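Local atomic coordinates of delta-aminolevulinic acid dehydratase (Toxoplasma gondii ME49, PDB entry 3OBK), a protein that catalyses the condensation of two molecules of 5-aminolevulinic acid to porphobilinogen, a pyrrole precursor of tetrapyrroles, probably working as an octamer. Residues Asn26-Asn29 and Arg30-Gln34; Gly80-Ser84 and Tyr85-Ala89; Ser191-Arg194 and Glu195-Met199. All blocks are in the same frame, centred on the assembly; numbering follows the deposited sequence.

In the fold
The three contacts follow one another along a chain that combines an N-terminal arm with a TIM barrel. Contact 1 starts the arm helix 30-36, its centre about 32 Å from that of the chain. Contact 2 ends the barrel helix 72-84, and contact 3 lies within the barrel helix 189-199. None touches another within the chain: nearest atoms are about 17 Å apart between contact 2 and either other, and about 37 Å between 1 and 3. Between subunits, Lys88 of contact 2 bonds Gln34 of a neighbouring subunit. Contact 3 flanks the ligand region, with the side chain of Ser191 about 10 Å from a magnesium ion and that of Ile193 about 12 Å from porphobilinogen.

Contact 1: Asn26-Asn29 and Arg30-Gln34. With EDO (1,2-ethanediol), chain M.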
loop_
_atom_site.group_PDB
_atom_site.type_symbol
_atom_site.label_atom_id
_atom_site.label_comp_id
_atom_site.label_asym_id
_atom_site.label_seq_id
_atom_site.Cartn_x
_atom_site.Cartn_y
_atom_site.Cartn_z
ATOM N N ASN A 26 -26.407 2.423 13.268
ATOM C CA ASN A 26 -26.595 2.616 11.836
ATOM C C ASN A 26 -27.465 1.534 11.226
ATOM O O ASN A 26 -27.625 1.496 10.015
ATOM C CB ASN A 26 -25.258 2.702 11.101
ATOM C CG ASN A 26 -24.485 3.970 11.435
ATOM O OD1 ASN A 26 -25.047 4.963 11.888
ATOM N ND2 ASN A 26 -23.184 3.937 11.192
ATOM N N ARG A 27 -28.044 0.673 12.061
ATOM C CA ARG A 27 -29.043 -0.309 11.613
ATOM C C ARG A 27 -30.464 -0.064 12.179
ATOM O O ARG A 27 -31.390 -0.754 11.809
ATOM C CB ARG A 27 -28.586 -1.736 11.979
ATOM C CG ARG A 27 -27.173 -2.076 11.588
ATOM C CD ARG A 27 -26.785 -3.576 11.806
ATOM N NE ARG A 27 -25.344 -3.643 11.602
ATOM C CZ ARG A 27 -24.418 -3.976 12.501
ATOM N NH1 ARG A 27 -24.733 -4.453 13.684
ATOM N NH2 ARG A 27 -23.140 -3.875 12.166
ATOM N N LYS A 28 -30.593 0.922 13.058
ATOM C CA LYS A 28 -31.814 1.321 13.811
ATOM C C LYS A 28 -33.169 1.106 13.143
ATOM O O LYS A 28 -34.114 0.679 13.776
ATOM C CB LYS A 28 -31.704 2.824 14.169
ATOM C CG LYS A 28 -31.385 3.108 15.601
ATOM C CD LYS A 28 -30.544 4.390 15.858
ATOM C CE LYS A 28 -31.060 5.668 15.237
ATOM N NZ LYS A 28 -30.867 6.767 16.232
ATOM N N ASN A 29 -33.251 1.473 11.878
ATOM C CA ASN A 29 -34.488 1.413 11.121
ATOM C C ASN A 29 -34.167 1.487 9.633
ATOM O O ASN A 29 -33.025 1.678 9.255
ATOM C CB ASN A 29 -35.460 2.530 11.540
ATOM C CG ASN A 29 -34.852 3.913 11.414
ATOM O OD1 ASN A 29 -34.318 4.283 10.363
ATOM N ND2 ASN A 29 -34.894 4.669 12.489
ATOM N N ARG A 30 -35.186 1.301 8.801
ATOM C CA ARG A 30 -35.027 1.303 7.361
ATOM C C ARG A 30 -34.427 2.624 6.899
ATOM O O ARG A 30 -33.500 2.633 6.116
ATOM C CB ARG A 30 -36.368 0.987 6.666
ATOM C CG ARG A 30 -36.338 1.130 5.130
ATOM C CD ARG A 30 -36.827 -0.091 4.400
ATOM N NE ARG A 30 -37.516 0.257 3.152
ATOM C CZ ARG A 30 -37.006 0.150 1.923
ATOM N NH1 ARG A 30 -35.737 -0.289 1.726
ATOM N NH2 ARG A 30 -37.770 0.499 0.864
ATOM N N ALA A 31 -34.921 3.733 7.411
ATOM C CA ALA A 31 -34.446 5.044 6.965
ATOM C C ALA A 31 -32.917 5.238 7.132
ATOM O O ALA A 31 -32.286 5.767 6.243
ATOM C CB ALA A 31 -35.224 6.168 7.673
ATOM N N VAL A 32 -32.346 4.796 8.253
ATOM C CA VAL A 32 -30.918 4.922 8.492
ATOM C C VAL A 32 -30.183 3.885 7.687
ATOM O O VAL A 32 -29.092 4.150 7.152
ATOM C CB VAL A 32 -30.537 4.757 10.004
ATOM C CG1 VAL A 32 -29.046 4.897 10.197
ATOM C CG2 VAL A 32 -31.196 5.818 10.820
ATOM N N ARG A 33 -30.750 2.685 7.605
ATOM C CA ARG A 33 -30.131 1.685 6.747
ATOM C C ARG A 33 -30.029 2.185 5.288
ATOM O O ARG A 33 -29.008 1.995 4.618
ATOM C CB ARG A 33 -30.870 0.369 6.854
ATOM C CG ARG A 33 -30.723 -0.289 8.254
ATOM C CD ARG A 33 -31.095 -1.787 8.242
ATOM N NE ARG A 33 -32.511 -1.971 7.968
ATOM C CZ ARG A 33 -33.490 -1.811 8.860
ATOM N NH1 ARG A 33 -34.755 -2.000 8.493
ATOM N NH2 ARG A 33 -33.226 -1.482 10.122
ATOM N N GLN A 34 -31.067 2.884 4.825
ATOM C CA GLN A 34 -31.070 3.442 3.475
ATOM C C GLN A 34 -30.055 4.597 3.268
ATOM O O GLN A 34 -29.462 4.750 2.177
ATOM C CB GLN A 34 -32.483 3.915 3.130
ATOM C CG GLN A 34 -33.409 2.785 2.774
ATOM C CD GLN A 34 -34.776 3.289 2.384
ATOM O OE1 GLN A 34 -35.415 4.021 3.146
ATOM N NE2 GLN A 34 -35.245 2.889 1.195
HETATM C C1 EDO M . -34.626 0.762 -1.990
HETATM O O1 EDO M . -35.519 1.776 -1.510
HETATM C C2 EDO M . -33.148 1.135 -1.793
HETATM O O2 EDO M . -32.800 1.029 -0.413
#
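The methyl of Ala31, in the first turn of the helix, comes up to the Asn29 amide, Ala31 CB lying 3.4 Å from Asn29 OD1. Next along the chain, Val32 N donates to Asn29 OD1 at 2.9 Å, nearly along the axis of the amide carbonyl. Asn29 can fold back this far because its CG stands between the backbone N and the carbonyl carbon (chi1 56°). Val32 CG1 turns the other way, to Asn26, while its CG2 rests by the Asn29 amide. Arg33 grips the turn twice: its N donates to Asn29 O at 3.0 Å, and Arg33 NH2 reaches Arg27 O at 2.6 Å. The second bond is bent at the hydrogen (139°), yet the oxygen lies in the guanidinium plane, and Asn29 C sits over one face of that group. Gln34 NE2 lies over one face of the Arg30 guanidinium, offset toward its rim, and makes a weak bond to O2 of an ethanediol, probably from the crystallisation liquor; Gln34 OE1 bonds Lys88 of a neighbouring subunit. The Asn29 bond to Val32 is a classic asparagine N-cap, here starting the helix of the N-terminal arm.

Contact 2: Gly80-Ser84 and Tyr85-Ala89; sequences GEARS and YGIKA
Tyr85 folds back over the last turn of the helix, where Ser84 and Glu81 receive its ring. Ser84 OG sits over the centre of one face of the Tyr85 ring, 3.8 Å above the plane. Glu81 OE2 lies at the ring edge, 3.7 Å from Tyr85 CE2. The carboxylate and ring planes are 59° apart. Ser84 OG is held in place by a 2.6 Å hydrogen bond to Glu81 O, made possible because it stands between its own backbone N and carbonyl carbon (chi1 75°).

Behind this first shell, Ala82 O takes two N-H groups from opposite faces of its plane, Tyr85 N and, at 3.1 Å, Ile87 N. Gly86 N closes a further turn on Arg83 O at 2.9 Å. The reversal depends on Gly86, whose phi of 105° would press a side chain against the preceding carbonyl oxygen. Ile87 then falls beside Ala82, CB to CB 4.1 Å, and its O receives a straight CA-H contact from Arg83.

Farther out, a water joins Arg83 NH1, weakly, to Lys88 O, while NH2 pairs with Asp128. Glu81 OE1 has its own salt bridge to Lys335. Helix 334-346 packs on both Tyr85 and Ile87, and strand 46-53 on Ala82 and Ile87. The bonds from Ile87 N to Ala82 O and from Gly86 N to Arg83 O, the positive phi and the apolar Ala82-Ile87 contact make this a Schellman motif, which leads helix 72-84 into the barrel strand 89-95.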
loop_
_atom_site.group_PDB
_atom_site.type_symbol
_atom_site.label_atom_id
_atom_site.label_comp_id
_atom_site.label_asym_id
_atom_site.label_seq_id
_atom_site.Cartn_x
_atom_site.Cartn_y
_atom_site.Cartn_z
ATOM N N GLY A 80 -38.395 -9.415 -25.811
ATOM C CA GLY A 80 -39.397 -8.377 -25.662
ATOM C C GLY A 80 -39.988 -8.222 -24.264
ATOM O O GLY A 80 -40.194 -7.108 -23.821
ATOM N N GLU A 81 -40.302 -9.337 -23.595
ATOM C CA GLU A 81 -40.839 -9.282 -22.233
ATOM C C GLU A 81 -39.760 -8.760 -21.243
ATOM O O GLU A 81 -40.037 -7.944 -20.366
ATOM C CB GLU A 81 -41.339 -10.659 -21.785
ATOM C CG GLU A 81 -42.007 -10.612 -20.410
ATOM C CD GLU A 81 -42.338 -11.969 -19.796
ATOM O OE1 GLU A 81 -42.175 -12.989 -20.471
ATOM O OE2 GLU A 81 -42.781 -12.008 -18.624
ATOM N N ALA A 82 -38.532 -9.248 -21.418
ATOM C CA ALA A 82 -37.415 -8.823 -20.611
ATOM C C ALA A 82 -37.109 -7.343 -20.866
ATOM O O ALA A 82 -36.917 -6.580 -19.914
ATOM C CB ALA A 82 -36.203 -9.704 -20.856
ATOM N N ARG A 83 -37.139 -6.906 -22.121
ATOM C CA ARG A 83 -36.942 -5.468 -22.374
ATOM C C ARG A 83 -37.919 -4.593 -21.580
ATOM O O ARG A 83 -37.532 -3.572 -20.999
ATOM C CB ARG A 83 -37.067 -5.141 -23.853
ATOM C CG ARG A 83 -35.806 -5.479 -24.631
ATOM C CD ARG A 83 -36.078 -5.542 -26.122
ATOM N NE ARG A 83 -36.484 -4.250 -26.700
ATOM C CZ ARG A 83 -35.645 -3.259 -27.025
ATOM N NH1 ARG A 83 -34.331 -3.365 -26.810
ATOM N NH2 ARG A 83 -36.117 -2.152 -27.586
ATOM N N SER A 84 -39.178 -5.033 -21.539
ATOM C CA SER A 84 -40.266 -4.261 -20.940
ATOM C C SER A 84 -40.077 -4.080 -19.444
ATOM O O SER A 84 -40.676 -3.202 -18.875
ATOM C CB SER A 84 -41.623 -4.935 -21.198
ATOM O OG SER A 84 -41.826 -6.093 -20.374
ATOM N N TYR A 85 -39.275 -4.934 -18.808
ATOM C CA TYR A 85 -39.020 -4.814 -17.390
ATOM C C TYR A 85 -37.723 -4.069 -17.101
ATOM O O TYR A 85 -37.380 -3.913 -15.961
ATOM C CB TYR A 85 -39.032 -6.206 -16.738
ATOM C CG TYR A 85 -40.416 -6.847 -16.752
ATOM C CD1 TYR A 85 -41.497 -6.174 -16.221
ATOM C CD2 TYR A 85 -40.640 -8.140 -17.268
ATOM C CE1 TYR A 85 -42.766 -6.730 -16.206
ATOM C CE2 TYR A 85 -41.939 -8.708 -17.272
ATOM C CZ TYR A 85 -43.001 -7.975 -16.734
ATOM O OH TYR A 85 -44.327 -8.421 -16.669
ATOM N N GLY A 86 -37.005 -3.621 -18.129
ATOM C CA GLY A 86 -35.775 -2.879 -17.971
ATOM C C GLY A 86 -34.480 -3.627 -18.273
ATOM O O GLY A 86 -33.366 -3.070 -18.072
ATOM N N ILE A 87 -34.566 -4.872 -18.738
ATOM C CA ILE A 87 -33.340 -5.572 -19.046
ATOM C C ILE A 87 -32.929 -5.046 -20.382
ATOM O O ILE A 87 -33.737 -4.965 -21.294
ATOM C CB ILE A 87 -33.510 -7.093 -19.149
ATOM C CG1 ILE A 87 -34.042 -7.686 -17.833
ATOM C CG2 ILE A 87 -32.171 -7.747 -19.549
ATOM C CD1 ILE A 87 -33.012 -7.643 -16.687
ATOM N N LYS A 88 -31.682 -4.667 -20.526
ATOM C CA LYS A 88 -31.230 -4.172 -21.817
ATOM C C LYS A 88 -30.231 -5.100 -22.496
ATOM O O LYS A 88 -30.082 -5.033 -23.721
ATOM C CB LYS A 88 -30.682 -2.730 -21.683
ATOM C CG LYS A 88 -31.770 -1.642 -21.934
ATOM C CD LYS A 88 -32.070 -0.791 -20.746
ATOM C CE LYS A 88 -32.832 0.481 -21.134
ATOM N NZ LYS A 88 -31.924 1.670 -21.433
ATOM N N ALA A 89 -29.601 -6.003 -21.737
ATOM C CA ALA A 89 -28.515 -6.842 -22.276
ATOM C C ALA A 89 -28.819 -8.325 -22.247
ATOM O O ALA A 89 -29.168 -8.880 -21.219
ATOM C CB ALA A 89 -27.230 -6.575 -21.526
HETATM O O HOH W 1 -32.340 -3.912 -24.860
#

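Contact 3: Ser191-Arg194 and Glu195-Met199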
loop_
_atom_site.group_PDB
_atom_site.type_symbol
_atom_site.label_atom_id
_atom_site.label_comp_id
_atom_site.label_asym_id
_atom_site.label_seq_id
_atom_site.Cartn_x
_atom_site.Cartn_y
_atom_site.Cartn_z
ATOM N N SER A 191 -6.407 -10.713 -27.505
ATOM C CA SER A 191 -5.668 -9.829 -28.392
ATOM C C SER A 191 -5.851 -10.217 -29.841
ATOM O O SER A 191 -5.905 -9.338 -30.701
ATOM C CB SER A 191 -4.180 -9.866 -28.073
ATOM O OG SER A 191 -3.474 -8.907 -28.843
ATOM N N ALA A 192 -5.919 -11.527 -30.104
ATOM C CA ALA A 192 -5.992 -12.027 -31.462
ATOM C C ALA A 192 -7.343 -11.648 -32.032
ATOM O O ALA A 192 -7.445 -11.188 -33.197
ATOM C CB ALA A 192 -5.779 -13.540 -31.507
ATOM N N ILE A 193 -8.383 -11.833 -31.219
ATOM C CA ILE A 193 -9.738 -11.487 -31.658
ATOM C C ILE A 193 -9.826 -9.987 -31.861
ATOM O O ILE A 193 -10.387 -9.525 -32.825
ATOM C CB ILE A 193 -10.827 -11.942 -30.671
ATOM C CG1 ILE A 193 -10.892 -13.473 -30.672
ATOM C CG2 ILE A 193 -12.129 -11.325 -31.085
ATOM C CD1 ILE A 193 -11.483 -14.185 -29.466
ATOM N N ARG A 194 -9.228 -9.230 -30.959
ATOM C CA ARG A 194 -9.272 -7.781 -31.055
ATOM C C ARG A 194 -8.723 -7.279 -32.404
ATOM O O ARG A 194 -9.312 -6.400 -33.013
ATOM C CB ARG A 194 -8.493 -7.156 -29.897
ATOM C CG ARG A 194 -8.549 -5.624 -29.849
ATOM C CD ARG A 194 -9.931 -5.089 -29.480
ATOM N NE ARG A 194 -10.788 -4.890 -30.642
ATOM C CZ ARG A 194 -12.111 -4.818 -30.597
ATOM N NH1 ARG A 194 -12.791 -4.654 -31.718
ATOM N NH2 ARG A 194 -12.768 -4.918 -29.439
ATOM N N GLU A 195 -7.609 -7.854 -32.856
ATOM C CA GLU A 195 -6.901 -7.357 -34.024
ATOM C C GLU A 195 -7.641 -7.751 -35.267
ATOM O O GLU A 195 -7.719 -6.956 -36.195
ATOM C CB GLU A 195 -5.481 -7.914 -34.090
ATOM C CG GLU A 195 -4.569 -7.150 -35.024
ATOM C CD GLU A 195 -3.135 -7.719 -35.098
ATOM O OE1 GLU A 195 -2.368 -7.521 -34.127
ATOM O OE2 GLU A 195 -2.777 -8.314 -36.150
ATOM N N SER A 196 -8.164 -8.976 -35.270
ATOM C CA SER A 196 -9.016 -9.484 -36.331
ATOM C C SER A 196 -10.235 -8.602 -36.516
ATOM O O SER A 196 -10.552 -8.194 -37.646
ATOM C CB SER A 196 -9.482 -10.910 -36.007
ATOM O OG SER A 196 -8.376 -11.783 -35.842
ATOM N N LEU A 197 -10.916 -8.317 -35.413
ATOM C CA LEU A 197 -12.050 -7.428 -35.447
ATOM C C LEU A 197 -11.668 -6.088 -36.074
ATOM O O LEU A 197 -12.363 -5.578 -36.937
ATOM C CB LEU A 197 -12.624 -7.214 -34.041
ATOM C CG LEU A 197 -13.384 -8.407 -33.453
ATOM C CD1 LEU A 197 -13.793 -8.147 -32.019
ATOM C CD2 LEU A 197 -14.614 -8.750 -34.268
ATOM N N ASP A 198 -10.545 -5.534 -35.649
ATOM C CA ASP A 198 -10.168 -4.192 -36.039
ATOM C C ASP A 198 -9.742 -4.143 -37.494
ATOM O O ASP A 198 -10.054 -3.206 -38.207
ATOM C CB ASP A 198 -9.055 -3.692 -35.134
ATOM C CG ASP A 198 -9.508 -3.505 -33.703
ATOM O OD1 ASP A 198 -10.687 -3.777 -33.360
ATOM O OD2 ASP A 198 -8.675 -3.059 -32.912
ATOM N N MET A 199 -9.047 -5.170 -37.945
ATOM C CA MET A 199 -8.698 -5.250 -39.350
ATOM C C MET A 199 -9.932 -5.408 -40.227
ATOM O O MET A 199 -9.896 -5.023 -41.391
ATOM C CB MET A 199 -7.744 -6.404 -39.616
ATOM C CG MET A 199 -6.324 -6.139 -39.194
ATOM S SD MET A 199 -5.269 -7.577 -39.500
ATOM C CE MET A 199 -6.222 -8.930 -38.807
#
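Arg194 and Asp198, one helical turn apart, form a salt bridge in which the arginine presents its side, NE and NH1, to one carboxylate oxygen. Asp198 OD1 is 2.9 Å from Arg194 NE and 2.8 Å from Arg194 NH1; the two planes are nearly coplanar, 28° apart, but both bonds are bent at the hydrogen. With CG anti to the backbone N (chi1 -176°), Arg194 needs bends at chi2 and chi3 to bring the guanidinium back across Asp198. Its NH2 goes on to Thr205 O.

Among the hydrogen bonds along the helix, Leu197 N to Ile193 O is straight at 2.9 Å. Ala192 O accepts twice from one residue, from Ser196 N at 3.1 Å and from Ser196 OG at 2.9 Å, the donors arriving over opposite faces of its plane.

Apolar packing completes the turn. Ile193 and Leu197 run side by side, CG2 to CD1 3.7 Å, and both lean on helix 158-175. Leu197 CD1 also covers one face of the Arg194 guanidinium, 3.6 Å from NH1.

The Ser196 hydroxyl is thus spent on its own helix, and Asp198 meets the arginine charge on the NE/NH1 side. Arg25 of a neighbouring subunit comes close to Arg194 NH2, a likeness of charge that Asp198 and a long, weak pair with Asp262 would probably offset, while Leu197 on one face probably helps to fix the guanidinium plane.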